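Local coordinates for protein nucleoporin NUP159 (Saccharomyces cerevisiae, PDB 1XIP) that helps build the nuclear pore complex and, through this N-terminal beta-propeller domain, tethers the helicase Dbp5 to the pore for mRNA export, at residues N146-L151 against L175-K180; K159-N164 against F187-G192. All coordinates share one frame; numbering follows the deposited sequence.

Contact 1: residues N146-L151 against L175-K180; sequences NDLSAL and LAVLLK
The end of K180 comes over one face of the flat amide of N146, just beyond its oxygen. The CE methylene of K180 sits 3.2 Å from N146 OD1, mostly above the amide plane, and K180 NZ is farther from the same oxygen, at 3.7 Å, without making a hydrogen bond to it. The meeting of amide oxygen and lysine end is therefore a close brush rather than a polar bond. The two side chains cross at roughly a right angle, the lysine being bent at its third torsion (136°). At the other end of the amide, N146 ND2 donates a hydrogen bond to the backbone oxygen of V165, which probably fixes the rotation of the group and settles which end faces K180.

Deeper in, the contact turns apolar. L148 and V177 reach toward each other tip to tip, with L148 CD2 3.8 Å from V177 CG2. The same methyl stands 4.2 Å from L175 CD1, so one leucine branch serves two partners on the same side of the facing strand, with A176 between them pointing away. L148 puts its CG anti to the backbone N (chi1 -164°), sending the branch across toward that strand. F168 also touches L148, adding an aromatic neighbour from the strand before L175-K180.

No hydrogen bond links N146-L151 to L175-K180; the backbones stay apart, with the CA atoms of L148 and V177 separated by 9.1 Å. Two antiparallel four-stranded sheets, meeting here through side chains, are what adjacent blades of a beta-propeller look like, with the third strand of one blade facing the second of the next.

Contact 2: residues K159-N164 against F187-G192; sequences KQLAQN and FAWRNG
L161 meets W189 where two neighbouring blades of the beta-propeller face each other, the outermost strand of one blade against the third strand of the next. The packed part is this pair. L161 CD2 lies at the edge of the indole, near the ring plane, 4.0 Å from W189 CZ3, and the second branch, L161 CD1, comes to 4.2 Å of the same ring carbon. The leucine thus sets both methyls against one corner of the six-membered ring, and the two side chains cross at about a right angle. W189 gets there because its CG is anti to the backbone N (chi1 175°), which carries the far end of the indole across the gap. M194, on the next strand, touches both L161 and W189, and V135 and T138 also contact the buried tryptophan.

L161 belongs to a classic beta bulge: it and A162 together face L148 on the adjoining strand of their own blade.

Toward solvent the contact is looser. K159 is exposed, and the end of its chain passes the turn at G192 at a distance, K159 CE being 4.0 Å from G192 O. Its chain is bent at the third and fourth torsions, and its ammonium makes a long, weak ion pair with E193. Neither part of the contact has a hydrogen bond between K159-N164 and F187-G192, and the lysine side comes no closer than that 4.0 Å.

G192 works for both parts. Its carbonyl oxygen lies near K159 and 4.2 Å from L161 CD2, while the turn folds its backbone back over the tryptophan: G192 N sits 3.3 Å above one face of the W189 ring, offset toward the rim.

In the fold
Contact 1 and contact 2 are two levels of one blade-to-blade interface, their centres about 7 Å apart. Contact 2 lies farther out, about 20 Å from the centre of the chain against about 16 Å for contact 1. Each blade joins the levels within its own sheet: L148 O is 2.7 Å from L161 N in one, and L175 O is 2.8 Å from F187 N in the other, both probable hydrogen bonds. In the second blade the side chain of L175 also packs on W189. Across the interface the levels touch where L179 CD2 lies 3.3 Å from N164 O. The DBP5 interaction is assigned to the domain as a whole, and neither contact can be tied to a particular binding site.

Contact 1: residues N146-L151 against L175-K180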
loop_
_atom_site.group_PDB
_atom_site.type_symbol
_atom_site.label_atom_id
_atom_site.label_comp_id
_atom_site.label_asym_id
_atom_site.label_seq_id
_atom_site.Cartn_x
_atom_site.Cartn_y
_atom_site.Cartn_z
ATOM N N ASN A 146 -2.441 -18.550 3.975
ATOM C CA ASN A 146 -1.233 -18.352 3.168
ATOM C C ASN A 146 -1.295 -18.977 1.777
ATOM O O ASN A 146 -0.320 -19.601 1.321
ATOM C CB ASN A 146 0.020 -18.811 3.931
ATOM C CG ASN A 146 0.216 -18.060 5.230
ATOM O OD1 ASN A 146 0.223 -18.658 6.305
ATOM N ND2 ASN A 146 0.370 -16.739 5.143
ATOM N N ASP A 147 -2.442 -18.811 1.111
ATOM C CA ASP A 147 -2.660 -19.326 -0.244
ATOM C C ASP A 147 -2.784 -18.167 -1.225
ATOM O O ASP A 147 -3.733 -17.382 -1.143
ATOM C CB ASP A 147 -3.958 -20.145 -0.298
ATOM C CG ASP A 147 -3.781 -21.599 0.146
ATOM O OD1 ASP A 147 -2.630 -22.054 0.339
ATOM O OD2 ASP A 147 -4.761 -22.370 0.322
ATOM N N LEU A 148 -1.839 -18.052 -2.155
ATOM C CA LEU A 148 -1.915 -17.015 -3.188
ATOM C C LEU A 148 -2.729 -17.491 -4.383
ATOM O O LEU A 148 -2.365 -18.482 -5.028
ATOM C CB LEU A 148 -0.522 -16.589 -3.642
ATOM C CG LEU A 148 -0.477 -15.273 -4.410
ATOM C CD1 LEU A 148 -0.923 -14.144 -3.521
ATOM C CD2 LEU A 148 0.914 -15.015 -4.933
ATOM N N SER A 149 -3.824 -16.784 -4.679
ATOM C CA SER A 149 -4.758 -17.190 -5.738
ATOM C C SER A 149 -5.080 -16.069 -6.716
ATOM O O SER A 149 -4.830 -14.898 -6.438
ATOM C CB SER A 149 -6.047 -17.716 -5.130
ATOM O OG SER A 149 -6.431 -16.895 -4.053
ATOM N N ALA A 150 -5.640 -16.442 -7.862
ATOM C CA ALA A 150 -5.956 -15.493 -8.926
ATOM C C ALA A 150 -7.419 -15.577 -9.351
ATOM O O ALA A 150 -7.917 -16.657 -9.670
ATOM C CB ALA A 150 -5.050 -15.718 -10.126
ATOM N N LEU A 151 -8.096 -14.428 -9.327
ATOM C CA LEU A 151 -9.478 -14.311 -9.768
ATOM C C LEU A 151 -9.536 -13.574 -11.094
ATOM O O LEU A 151 -9.128 -12.417 -11.176
ATOM C CB LEU A 151 -10.295 -13.543 -8.739
ATOM C CG LEU A 151 -11.728 -13.979 -8.402
ATOM C CD1 LEU A 151 -12.637 -12.769 -8.265
ATOM C CD2 LEU A 151 -12.304 -14.997 -9.386
ATOM N N LEU A 175 5.595 -10.587 -10.590
ATOM C CA LEU A 175 4.960 -11.004 -9.330
ATOM C C LEU A 175 6.023 -11.492 -8.358
ATOM O O LEU A 175 6.742 -12.460 -8.637
ATOM C CB LEU A 175 3.910 -12.110 -9.566
ATOM C CG LEU A 175 3.083 -12.799 -8.439
ATOM C CD1 LEU A 175 3.219 -12.205 -7.060
ATOM C CD2 LEU A 175 1.608 -12.833 -8.804
ATOM N N ALA A 176 6.127 -10.808 -7.223
ATOM C CA ALA A 176 7.063 -11.186 -6.167
ATOM C C ALA A 176 6.347 -11.819 -4.963
ATOM O O ALA A 176 5.228 -11.456 -4.619
ATOM C CB ALA A 176 7.870 -9.986 -5.732
ATOM N N VAL A 177 7.022 -12.751 -4.316
ATOM C CA VAL A 177 6.437 -13.510 -3.222
ATOM C C VAL A 177 7.464 -13.608 -2.076
ATOM O O VAL A 177 8.652 -13.868 -2.318
ATOM C CB VAL A 177 6.011 -14.912 -3.743
ATOM C CG1 VAL A 177 5.895 -15.916 -2.636
ATOM C CG2 VAL A 177 4.702 -14.814 -4.534
ATOM N N LEU A 178 7.010 -13.327 -0.848
ATOM C CA LEU A 178 7.791 -13.556 0.366
ATOM C C LEU A 178 7.210 -14.765 1.087
ATOM O O LEU A 178 6.017 -14.780 1.422
ATOM C CB LEU A 178 7.723 -12.351 1.299
ATOM C CG LEU A 178 8.959 -11.960 2.137
ATOM C CD1 LEU A 178 8.593 -10.982 3.244
ATOM C CD2 LEU A 178 9.723 -13.163 2.708
ATOM N N LEU A 179 8.055 -15.761 1.346
ATOM C CA LEU A 179 7.602 -17.010 1.953
ATOM C C LEU A 179 7.834 -17.085 3.466
ATOM O O LEU A 179 8.622 -16.320 4.008
ATOM C CB LEU A 179 8.252 -18.207 1.244
ATOM C CG LEU A 179 7.883 -18.354 -0.233
ATOM C CD1 LEU A 179 8.610 -19.525 -0.885
ATOM C CD2 LEU A 179 6.387 -18.529 -0.355
ATOM N N LYS A 180 7.128 -18.012 4.123
ATOM C CA LYS A 180 7.277 -18.295 5.571
ATOM C C LYS A 180 8.706 -18.618 6.027
ATOM O O LYS A 180 9.119 -18.219 7.118
ATOM C CB LYS A 180 6.371 -19.450 5.993
ATOM C CG LYS A 180 4.906 -19.145 5.946
ATOM C CD LYS A 180 4.115 -20.297 6.481
ATOM C CE LYS A 180 3.020 -19.823 7.400
ATOM N NZ LYS A 180 2.408 -20.992 8.118
#

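Contact 2: residues K159-N164 against F187-G192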
loop_
_atom_site.group_PDB
_atom_site.type_symbol
_atom_site.label_atom_id
_atom_site.label_comp_id
_atom_site.label_asym_id
_atom_site.label_seq_id
_atom_site.Cartn_x
_atom_site.Cartn_y
_atom_site.Cartn_z
ATOM N N LYS A 159 -7.716 -19.481 -10.141
ATOM C CA LYS A 159 -6.485 -20.274 -10.229
ATOM C C LYS A 159 -5.723 -20.243 -8.895
ATOM O O LYS A 159 -5.882 -19.321 -8.119
ATOM C CB LYS A 159 -5.594 -19.679 -11.322
ATOM C CG LYS A 159 -4.749 -20.682 -12.103
ATOM C CD LYS A 159 -3.844 -19.974 -13.133
ATOM C CE LYS A 159 -4.635 -19.547 -14.395
ATOM N NZ LYS A 159 -4.045 -20.064 -15.682
ATOM N N GLN A 160 -4.892 -21.243 -8.637
ATOM C CA GLN A 160 -4.039 -21.235 -7.448
ATOM C C GLN A 160 -2.596 -20.957 -7.846
ATOM O O GLN A 160 -2.007 -21.716 -8.612
ATOM C CB GLN A 160 -4.142 -22.565 -6.699
ATOM C CG GLN A 160 -4.340 -22.435 -5.198
ATOM C CD GLN A 160 -5.626 -21.700 -4.828
ATOM O OE1 GLN A 160 -6.595 -21.686 -5.604
ATOM N NE2 GLN A 160 -5.637 -21.082 -3.648
ATOM N N LEU A 161 -2.025 -19.872 -7.333
ATOM C CA LEU A 161 -0.712 -19.435 -7.789
ATOM C C LEU A 161 0.432 -19.981 -6.961
ATOM O O LEU A 161 1.369 -20.562 -7.505
ATOM C CB LEU A 161 -0.629 -17.915 -7.848
ATOM C CG LEU A 161 -1.586 -17.208 -8.799
ATOM C CD1 LEU A 161 -1.645 -15.749 -8.440
ATOM C CD2 LEU A 161 -1.172 -17.417 -10.268
ATOM N N ALA A 162 0.365 -19.793 -5.645
ATOM C CA ALA A 162 1.447 -20.224 -4.771
ATOM C C ALA A 162 0.944 -20.555 -3.384
ATOM O O ALA A 162 -0.239 -20.382 -3.089
ATOM C CB ALA A 162 2.538 -19.167 -4.705
ATOM N N GLN A 163 1.853 -21.046 -2.543
ATOM C CA GLN A 163 1.540 -21.391 -1.161
ATOM C C GLN A 163 2.600 -20.874 -0.209
ATOM O O GLN A 163 3.723 -20.552 -0.631
ATOM C CB GLN A 163 1.450 -22.897 -0.999
ATOM C CG GLN A 163 0.060 -23.454 -1.111
ATOM C CD GLN A 163 0.018 -24.657 -2.008
ATOM O OE1 GLN A 163 -0.441 -24.567 -3.151
ATOM N NE2 GLN A 163 0.513 -25.786 -1.514
ATOM N N ASN A 164 2.237 -20.815 1.076
ATOM C CA ASN A 164 3.151 -20.417 2.147
ATOM C C ASN A 164 3.662 -18.990 2.023
ATOM O O ASN A 164 4.731 -18.662 2.538
ATOM C CB ASN A 164 4.330 -21.387 2.228
ATOM C CG ASN A 164 3.913 -22.768 2.666
ATOM O OD1 ASN A 164 3.155 -22.919 3.626
ATOM N ND2 ASN A 164 4.411 -23.787 1.971
ATOM N N PHE A 187 8.483 -13.844 -10.403
ATOM C CA PHE A 187 7.979 -14.457 -11.629
ATOM C C PHE A 187 7.737 -13.403 -12.681
ATOM O O PHE A 187 7.340 -12.284 -12.371
ATOM C CB PHE A 187 6.651 -15.163 -11.382
ATOM C CG PHE A 187 6.671 -16.158 -10.254
ATOM C CD1 PHE A 187 6.685 -17.529 -10.521
ATOM C CD2 PHE A 187 6.613 -15.736 -8.928
ATOM C CE1 PHE A 187 6.678 -18.452 -9.491
ATOM C CE2 PHE A 187 6.607 -16.650 -7.896
ATOM C CZ PHE A 187 6.638 -18.011 -8.175
ATOM N N ALA A 188 7.951 -13.764 -13.933
ATOM C CA ALA A 188 7.398 -12.980 -15.022
ATOM C C ALA A 188 5.880 -13.187 -15.005
ATOM O O ALA A 188 5.401 -14.316 -14.834
ATOM C CB ALA A 188 7.985 -13.413 -16.328
ATOM N N TRP A 189 5.140 -12.088 -15.147
ATOM C CA TRP A 189 3.685 -12.102 -15.054
ATOM C C TRP A 189 2.996 -11.538 -16.324
ATOM O O TRP A 189 3.299 -10.424 -16.776
ATOM C CB TRP A 189 3.239 -11.324 -13.809
ATOM C CG TRP A 189 1.761 -11.193 -13.701
ATOM C CD1 TRP A 189 0.985 -10.195 -14.222
ATOM C CD2 TRP A 189 0.865 -12.102 -13.058
ATOM N NE1 TRP A 189 -0.339 -10.429 -13.942
ATOM C CE2 TRP A 189 -0.442 -11.595 -13.228
ATOM C CE3 TRP A 189 1.033 -13.303 -12.357
ATOM C CZ2 TRP A 189 -1.576 -12.240 -12.710
ATOM C CZ3 TRP A 189 -0.082 -13.943 -11.850
ATOM C CH2 TRP A 189 -1.374 -13.407 -12.025
ATOM N N ARG A 190 2.057 -12.307 -16.877
ATOM C CA ARG A 190 1.299 -11.886 -18.062
ATOM C C ARG A 190 -0.151 -12.373 -18.032
ATOM O O ARG A 190 -0.429 -13.526 -18.399
ATOM C CB ARG A 190 1.975 -12.405 -19.338
ATOM C CG ARG A 190 2.599 -11.328 -20.198
ATOM C CD ARG A 190 1.778 -10.935 -21.399
ATOM N NE ARG A 190 1.956 -9.519 -21.703
ATOM C CZ ARG A 190 1.740 -8.972 -22.890
ATOM N NH1 ARG A 190 1.331 -9.719 -23.902
ATOM N NH2 ARG A 190 1.932 -7.669 -23.065
ATOM N N ASN A 191 -1.068 -11.499 -17.600
ATOM C CA ASN A 191 -2.511 -11.792 -17.618
ATOM C C ASN A 191 -2.909 -13.159 -17.000
ATOM O O ASN A 191 -3.552 -13.989 -17.656
ATOM C CB ASN A 191 -3.064 -11.639 -19.043
ATOM C CG ASN A 191 -4.584 -11.685 -19.101
ATOM O OD1 ASN A 191 -5.278 -11.016 -18.329
ATOM N ND2 ASN A 191 -5.112 -12.467 -20.037
ATOM N N GLY A 192 -2.525 -13.374 -15.739
ATOM C CA GLY A 192 -2.857 -14.602 -15.025
ATOM C C GLY A 192 -1.793 -15.684 -15.126
ATOM O O GLY A 192 -1.801 -16.655 -14.360
#